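Carbohydrate binding module (PDB 2XFD) binds carbohydrates, here the disaccharide cellobiose, in a calcium-dependent manner as a family 60 module. Local coordinates at residues V18-W30 against Y39-V51. Numbering follows the deposited sequence.
Sequences VSLQVGGTTVQTW and YTASTSLTGEIRV
The carbonyl oxygen of Glu48 is gripped twice: the backbone N of Gly23 donates to Glu48 O over 2.9 Å, and a water that also accepts from Gly24 N donates to it. The glycines belong to a type I' turn from Val22 to Thr25, so the turn joining strands 18-22 and 25-30 is tied to the start of strand 48-51. Further along, Gln21 and Arg50 form an antiparallel hydrogen-bonded pair, its Gln21 N to Arg50 O bond nearly straight at 171°. Their side chains share a face of the sheet, where a second water donates to Gln21 OE1 and accepts from Arg50 NH2. Arg50 reaches back along its own strand to hold Glu48 side-on through NE and NH1, with Glu48 OE1 also bound to Ser107. This fixes the guanidinium in rotation, and Tyr105 adds a cation-pi contact. On the other face, Leu20 CD1 meets Ile49 CG2 at 3.8 Å. With CG1 anti to the amide nitrogen (chi1 178°), Val22 reaches the connecting loop, its CG1 3.6 Å from Leu45 CB. Strand 39-42 lies in the second sheet, and Tyr39 sets its CB over the centre of the Trp30 six-membered ring, 3.5 Å from the centroid, while Gln28 CG lies over the opposite face near its rim. The two aromatic planes stand 47° apart. Ala41 CB fits among Leu20 CD2, Val27 CG1 (3.9 Å) and the indole. A classic beta bulge places Val27 and Gln28 opposite Leu20, and both send side-chain carbons to Ala41 CB. Strand pairing within one sheet, combined with apolar contacts to a strand of the other, is characteristic of a beta-sandwich, the fold of this carbohydrate-binding module.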
ATOM      1  N   VAL A  18       0.616  -7.720   0.834  1.00  5.19           N
ATOM      2  CA  VAL A  18       1.202  -6.456   0.471  1.00  4.95           C
ATOM      3  C   VAL A  18       2.689  -6.456   0.791  1.00  5.08           C
ATOM      4  O   VAL A  18       3.178  -7.119   1.722  1.00  6.72           O
ATOM      5  CB  VAL A  18       0.533  -5.259   1.133  1.00  5.57           C
ATOM      6  CG1 VAL A  18      -0.875  -5.130   0.631  1.00  6.97           C
ATOM      7  CG2 VAL A  18       0.631  -5.311   2.642  1.00  7.13           C
ATOM      8  N   SER A  19       3.394  -5.654   0.039  1.00  5.16           N
ATOM      9  CA  SER A  19       4.824  -5.392   0.226  1.00  6.10           C
ATOM     10  C   SER A  19       5.059  -3.910   0.433  1.00  5.00           C
ATOM     11  O   SER A  19       4.606  -3.088  -0.343  1.00  6.99           O
ATOM     12  CB  SER A  19       5.570  -5.858  -1.018  1.00  7.91           C
ATOM     13  OG  SER A  19       5.498  -7.258  -1.156  1.00 11.21           O
ATOM     14  N   LEU A  20       5.823  -3.616   1.460  1.00  5.13           N
ATOM     15  CA  LEU A  20       6.385  -2.274   1.653  1.00  4.48           C
ATOM     16  C   LEU A  20       7.705  -2.216   0.871  1.00  4.55           C
ATOM     17  O   LEU A  20       8.589  -3.034   1.155  1.00  5.07           O
ATOM     18  CB  LEU A  20       6.661  -2.034   3.145  1.00  5.00           C
ATOM     19  CG  LEU A  20       7.341  -0.730   3.441  1.00  5.99           C
ATOM     20  CD1 LEU A  20       6.562   0.509   3.070  1.00  7.09           C
ATOM     21  CD2 LEU A  20       7.695  -0.684   4.923  1.00  7.56           C
ATOM     22  N   GLN A  21       7.803  -1.295  -0.047  1.00  4.67           N
ATOM     23  CA  GLN A  21       8.980  -1.155  -0.908  1.00  4.85           C
ATOM     24  C   GLN A  21       9.592   0.222  -0.741  1.00  4.83           C
ATOM     25  O   GLN A  21       8.844   1.202  -0.575  1.00  5.80           O
ATOM     26  CB  GLN A  21       8.577  -1.362  -2.362  1.00  6.38           C
ATOM     27  CG  GLN A  21       7.915  -2.687  -2.630  1.00  9.19           C
ATOM     28  CD  GLN A  21       7.410  -2.778  -4.064  1.00 11.68           C
ATOM     29  OE1 GLN A  21       6.832  -1.852  -4.607  1.00 13.30           O
ATOM     30  NE2 GLN A  21       7.552  -3.918  -4.618  1.00 23.39           N
ATOM     31  N   VAL A  22      10.895   0.321  -0.806  1.00  5.28           N
ATOM     32  CA  VAL A  22      11.567   1.593  -0.779  1.00  5.02           C
ATOM     33  C   VAL A  22      12.596   1.583  -1.923  1.00  5.68           C
ATOM     34  O   VAL A  22      13.484   0.695  -1.947  1.00  6.46           O
ATOM     35  CB  VAL A  22      12.203   1.902   0.562  1.00  5.85           C
ATOM     36  CG1 VAL A  22      12.925   3.231   0.488  1.00  8.33           C
ATOM     37  CG2 VAL A  22      11.163   1.943   1.637  1.00  6.85           C
ATOM     38  N   GLY A  23      12.471   2.468  -2.900  1.00  6.00           N
ATOM     39  CA  GLY A  23      13.360   2.463  -4.057  1.00  6.28           C
ATOM     40  C   GLY A  23      13.285   1.201  -4.866  1.00  6.74           C
ATOM     41  O   GLY A  23      14.236   0.857  -5.592  1.00  9.54           O
ATOM     42  N   GLY A  24      12.201   0.456  -4.783  1.00  6.72           N
ATOM     43  CA  GLY A  24      12.058  -0.828  -5.488  1.00  7.06           C
ATOM     44  C   GLY A  24      12.485  -1.991  -4.686  1.00  6.43           C
ATOM     45  O   GLY A  24      12.272  -3.131  -5.101  1.00  8.23           O
ATOM     46  N   THR A  25      13.147  -1.814  -3.530  1.00  6.23           N
ATOM     47  CA  THR A  25      13.534  -2.891  -2.670  1.00  5.98           C
ATOM     48  C   THR A  25      12.368  -3.253  -1.764  1.00  5.42           C
ATOM     49  O   THR A  25      11.776  -2.390  -1.119  1.00  6.55           O
ATOM     50  CB  THR A  25      14.690  -2.488  -1.711  1.00  6.91           C
ATOM     51  OG1 THR A  25      15.741  -1.983  -2.505  1.00  8.75           O
ATOM     52  CG2 THR A  25      15.067  -3.552  -0.814  1.00  7.46           C
ATOM     53  N   THR A  26      11.981  -4.511  -1.703  1.00  7.36           N
ATOM     54  CA  THR A  26      10.972  -4.954  -0.733  1.00  8.05           C
ATOM     55  C   THR A  26      11.570  -4.968   0.659  1.00  7.52           C
ATOM     56  O   THR A  26      12.483  -5.743   0.911  1.00 13.50           O
ATOM     57  CB  THR A  26      10.403  -6.297  -1.128  1.00 11.36           C
ATOM     58  OG1 THR A  26       9.628  -6.083  -2.339  1.00 15.20           O
ATOM     59  CG2 THR A  26       9.500  -6.841   0.006  1.00 12.48           C
ATOM     60  N   VAL A  27      11.074  -4.155   1.551  1.00  6.56           N
ATOM     61  CA  VAL A  27      11.474  -4.090   2.944  1.00  7.07           C
ATOM     62  C   VAL A  27      10.821  -5.148   3.777  1.00  6.81           C
ATOM     63  O   VAL A  27      11.466  -5.814   4.613  1.00  8.58           O
ATOM     64  CB  VAL A  27      11.148  -2.657   3.537  1.00  7.92           C
ATOM     65  CG1 VAL A  27      11.418  -2.613   5.027  1.00  9.35           C
ATOM     66  CG2 VAL A  27      11.978  -1.621   2.797  1.00 10.30           C
ATOM     67  N   GLN A  28       9.538  -5.393   3.570  1.00  6.08           N
ATOM     68  CA  GLN A  28       8.801  -6.398   4.335  1.00  6.32           C
ATOM     69  C   GLN A  28       7.542  -6.717   3.560  1.00  5.80           C
ATOM     70  O   GLN A  28       6.991  -5.853   2.887  1.00  7.47           O
ATOM     71  CB  GLN A  28       8.462  -5.897   5.721  1.00  7.42           C
ATOM     72  CG  GLN A  28       7.830  -6.917   6.698  1.00 10.04           C
ATOM     73  CD  GLN A  28       8.667  -8.121   6.882  1.00 16.55           C
ATOM     74  OE1 GLN A  28       9.464  -8.150   7.746  1.00 21.45           O
ATOM     75  NE2 GLN A  28       8.519  -9.086   6.023  1.00 24.75           N
ATOM     76  N   THR A  29       7.082  -7.954   3.653  1.00  5.71           N
ATOM     77  CA  THR A  29       5.804  -8.384   3.135  1.00  6.00           C
ATOM     78  C   THR A  29       4.932  -8.850   4.304  1.00  5.34           C
ATOM     79  O   THR A  29       5.454  -9.410   5.274  1.00  6.07           O
ATOM     80  CB  THR A  29       6.003  -9.462   2.102  1.00  6.97           C
ATOM     81  OG1 THR A  29       6.450 -10.669   2.643  1.00 13.07           O
ATOM     82  CG2 THR A  29       6.867  -8.979   0.996  1.00  6.83           C
ATOM     83  N   TRP A  30       3.629  -8.660   4.174  1.00  4.93           N
ATOM     84  CA  TRP A  30       2.633  -9.051   5.144  1.00  4.82           C
ATOM     85  C   TRP A  30       1.437  -9.657   4.466  1.00  4.05           C
ATOM     86  O   TRP A  30       1.018  -9.200   3.402  1.00  6.04           O
ATOM     87  CB  TRP A  30       2.207  -7.860   5.984  1.00  5.96           C
ATOM     88  CG  TRP A  30       3.281  -7.262   6.797  1.00  5.14           C
ATOM     89  CD1 TRP A  30       3.816  -7.769   7.951  1.00  5.07           C
ATOM     90  CD2 TRP A  30       3.900  -5.981   6.637  1.00  5.08           C
ATOM     91  NE1 TRP A  30       4.745  -6.948   8.481  1.00  5.86           N
ATOM     92  CE2 TRP A  30       4.795  -5.824   7.701  1.00  5.60           C
ATOM     93  CE3 TRP A  30       3.742  -4.932   5.708  1.00  7.03           C
ATOM     94  CZ2 TRP A  30       5.537  -4.663   7.878  1.00  7.67           C
ATOM     95  CZ3 TRP A  30       4.498  -3.793   5.868  1.00  8.81           C
ATOM     96  CH2 TRP A  30       5.351  -3.658   6.992  1.00  8.84           C
ATOM     97  N   TYR A  39       1.165  -2.440  10.637  1.00  4.66           N
ATOM     98  CA  TYR A  39       2.281  -3.276  10.258  1.00  4.64           C
ATOM     99  C   TYR A  39       3.506  -2.387  10.205  1.00  5.36           C
ATOM    100  O   TYR A  39       3.507  -1.399   9.463  1.00  6.71           O
ATOM    101  CB  TYR A  39       2.018  -3.895   8.863  1.00  5.79           C
ATOM    102  CG  TYR A  39       0.765  -4.750   8.810  1.00  5.06           C
ATOM    103  CD1 TYR A  39       0.823  -6.081   9.087  1.00  6.05           C
ATOM    104  CD2 TYR A  39      -0.479  -4.193   8.583  1.00  5.34           C
ATOM    105  CE1 TYR A  39      -0.329  -6.879   9.117  1.00  6.28           C
ATOM    106  CE2 TYR A  39      -1.607  -4.967   8.613  1.00  4.68           C
ATOM    107  CZ  TYR A  39      -1.546  -6.326   8.870  1.00  4.77           C
ATOM    108  OH  TYR A  39      -2.649  -7.107   8.943  1.00  5.94           O
ATOM    109  N   THR A  40       4.548  -2.695  10.958  1.00  5.56           N
ATOM    110  CA  THR A  40       5.690  -1.769  11.113  1.00  5.36           C
ATOM    111  C   THR A  40       6.961  -2.425  10.687  1.00  6.00           C
ATOM    112  O   THR A  40       7.233  -3.582  11.014  1.00  7.22           O
ATOM    113  CB  THR A  40       5.779  -1.259  12.563  1.00  6.56           C
ATOM    114  OG1 THR A  40       4.584  -0.521  12.839  1.00  9.07           O
ATOM    115  CG2 THR A  40       6.937  -0.358  12.780  1.00  8.52           C
ATOM    116  N   ALA A  41       7.801  -1.675   9.983  1.00  5.78           N
ATOM    117  CA  ALA A  41       9.141  -2.105   9.627  1.00  6.59           C
ATOM    118  C   ALA A  41      10.091  -0.939   9.702  1.00  6.18           C
ATOM    119  O   ALA A  41       9.724   0.204   9.656  1.00  8.93           O
ATOM    120  CB  ALA A  41       9.178  -2.718   8.242  1.00  9.11           C
ATOM    121  N   SER A  42      11.365  -1.290   9.778  1.00  7.22           N
ATOM    122  CA  SER A  42      12.492  -0.385   9.819  0.50  8.86           C
ATOM    123  C   SER A  42      13.271  -0.480   8.532  1.00  8.53           C
ATOM    124  O   SER A  42      13.348  -1.565   7.939  1.00 11.18           O
ATOM    125  CB  SER A  42      13.506  -0.799  10.940  0.50 10.54           C
ATOM    126  OG  SER A  42      12.954  -0.668  12.246  0.50 16.31           O
ATOM    127  N   THR A  43      13.878   0.606   8.101  1.00  7.24           N
ATOM    128  CA  THR A  43      14.768   0.562   6.949  1.00  6.99           C
ATOM    129  C   THR A  43      15.749   1.766   7.027  1.00  7.13           C
ATOM    130  O   THR A  43      15.378   2.873   7.421  1.00  8.12           O
ATOM    131  CB  THR A  43      14.002   0.619   5.613  1.00  8.93           C
ATOM    132  OG1 THR A  43      14.898   0.489   4.519  1.00 10.13           O
ATOM    133  CG2 THR A  43      13.169   1.860   5.432  1.00  9.57           C
ATOM    134  N   SER A  44      16.951   1.499   6.526  1.00  7.46           N
ATOM    135  CA  SER A  44      17.997   2.484   6.276  0.50  7.83           C
ATOM    136  C   SER A  44      17.839   3.150   4.886  1.00  7.01           C
ATOM    137  O   SER A  44      18.501   4.099   4.582  1.00  8.89           O
ATOM    138  CB  SER A  44      19.383   1.841   6.394  0.50  9.50           C
ATOM    139  OG  SER A  44      19.627   0.876   5.430  0.50 11.20           O
ATOM    140  N   LEU A  45      17.012   2.584   4.040  1.00  6.77           N
ATOM    141  CA  LEU A  45      16.806   3.095   2.684  1.00  7.23           C
ATOM    142  C   LEU A  45      16.012   4.404   2.777  1.00  6.67           C
ATOM    143  O   LEU A  45      15.244   4.630   3.709  1.00  8.26           O
ATOM    144  CB  LEU A  45      16.088   2.066   1.847  1.00  8.21           C
ATOM    145  CG  LEU A  45      16.831   0.755   1.615  1.00  9.05           C
ATOM    146  CD1 LEU A  45      15.949  -0.235   0.956  1.00 12.02           C
ATOM    147  CD2 LEU A  45      18.146   0.967   0.825  1.00 11.33           C
ATOM    148  N   THR A  46      16.188   5.261   1.744  1.00  7.40           N
ATOM    149  CA  THR A  46      15.631   6.616   1.768  1.00  8.18           C
ATOM    150  C   THR A  46      14.794   7.002   0.585  1.00  8.11           C
ATOM    151  O   THR A  46      14.293   8.096   0.509  1.00  8.93           O
ATOM    152  CB  THR A  46      16.783   7.644   1.900  1.00 11.44           C
ATOM    153  OG1 THR A  46      17.633   7.517   0.753  1.00 15.95           O
ATOM    154  CG2 THR A  46      17.632   7.451   3.106  1.00 12.70           C
ATOM    155  N   GLY A  47      14.668   6.117  -0.378  1.00  7.45           N
ATOM    156  CA  GLY A  47      14.012   6.398  -1.647  1.00  7.66           C
ATOM    157  C   GLY A  47      12.483   6.322  -1.592  1.00  5.72           C
ATOM    158  O   GLY A  47      11.844   6.492  -0.530  1.00  6.25           O
ATOM    159  N   GLU A  48      11.859   6.154  -2.752  1.00  5.48           N
ATOM    160  CA  GLU A  48      10.429   6.255  -2.916  1.00  4.83           C
ATOM    161  C   GLU A  48       9.761   5.112  -2.214  1.00  4.27           C
ATOM    162  O   GLU A  48      10.034   3.942  -2.463  1.00  5.50           O
ATOM    163  CB  GLU A  48      10.049   6.186  -4.356  1.00  5.72           C
ATOM    164  CG  GLU A  48       8.586   6.341  -4.642  1.00  6.60           C
ATOM    165  CD  GLU A  48       8.173   6.063  -6.063  1.00  9.17           C
ATOM    166  OE1 GLU A  48       6.975   5.858  -6.287  1.00  8.39           O
ATOM    167  OE2 GLU A  48       9.023   6.040  -6.959  1.00 16.37           O
ATOM    168  N   ILE A  49       8.788   5.406  -1.360  1.00  4.60           N
ATOM    169  CA  ILE A  49       8.017   4.413  -0.636  1.00  4.47           C
ATOM    170  C   ILE A  49       6.808   4.016  -1.463  1.00  3.64           C
ATOM    171  O   ILE A  49       6.049   4.846  -1.939  1.00  5.04           O
ATOM    172  CB  ILE A  49       7.512   4.954   0.730  1.00  4.50           C
ATOM    173  CG1 ILE A  49       8.693   5.383   1.615  1.00  5.29           C
ATOM    174  CG2 ILE A  49       6.648   3.949   1.404  1.00  5.38           C
ATOM    175  CD1 ILE A  49       8.208   6.253   2.781  1.00  7.33           C
ATOM    176  N   ARG A  50       6.600   2.696  -1.616  1.00  4.59           N
ATOM    177  CA  ARG A  50       5.387   2.149  -2.202  1.00  4.52           C
ATOM    178  C   ARG A  50       4.810   1.089  -1.297  1.00  4.74           C
ATOM    179  O   ARG A  50       5.528   0.349  -0.615  1.00  5.80           O
ATOM    180  CB  ARG A  50       5.699   1.544  -3.569  1.00  5.74           C
ATOM    181  CG  ARG A  50       6.189   2.541  -4.589  1.00  5.89           C
ATOM    182  CD  ARG A  50       6.626   1.881  -5.863  1.00  7.04           C
ATOM    183  NE  ARG A  50       7.087   2.917  -6.760  1.00  7.77           N
ATOM    184  CZ  ARG A  50       7.658   2.662  -7.941  1.00  8.35           C
ATOM    185  NH1 ARG A  50       8.150   3.669  -8.647  1.00  9.78           N
ATOM    186  NH2 ARG A  50       7.715   1.444  -8.398  1.00  9.97           N
ATOM    187  N   VAL A  51       3.478   0.993  -1.278  1.00  4.30           N
ATOM    188  CA  VAL A  51       2.775  -0.148  -0.716  1.00  3.97           C
ATOM    189  C   VAL A  51       2.113  -0.843  -1.881  1.00  3.90           C
ATOM    190  O   VAL A  51       1.290  -0.265  -2.585  1.00  4.94           O
ATOM    191  CB  VAL A  51       1.751   0.235   0.329  1.00  4.42           C
ATOM    192  CG1 VAL A  51       0.987  -0.968   0.791  1.00  5.46           C
ATOM    193  CG2 VAL A  51       2.421   0.948   1.487  1.00  5.31           C
TER
HETATM  194  O   HOH W   1       7.044  -1.183  -7.323  1.00 16.55           O
HETATM  195  O   HOH W   2       9.615   1.676  -4.209  1.00  8.42           O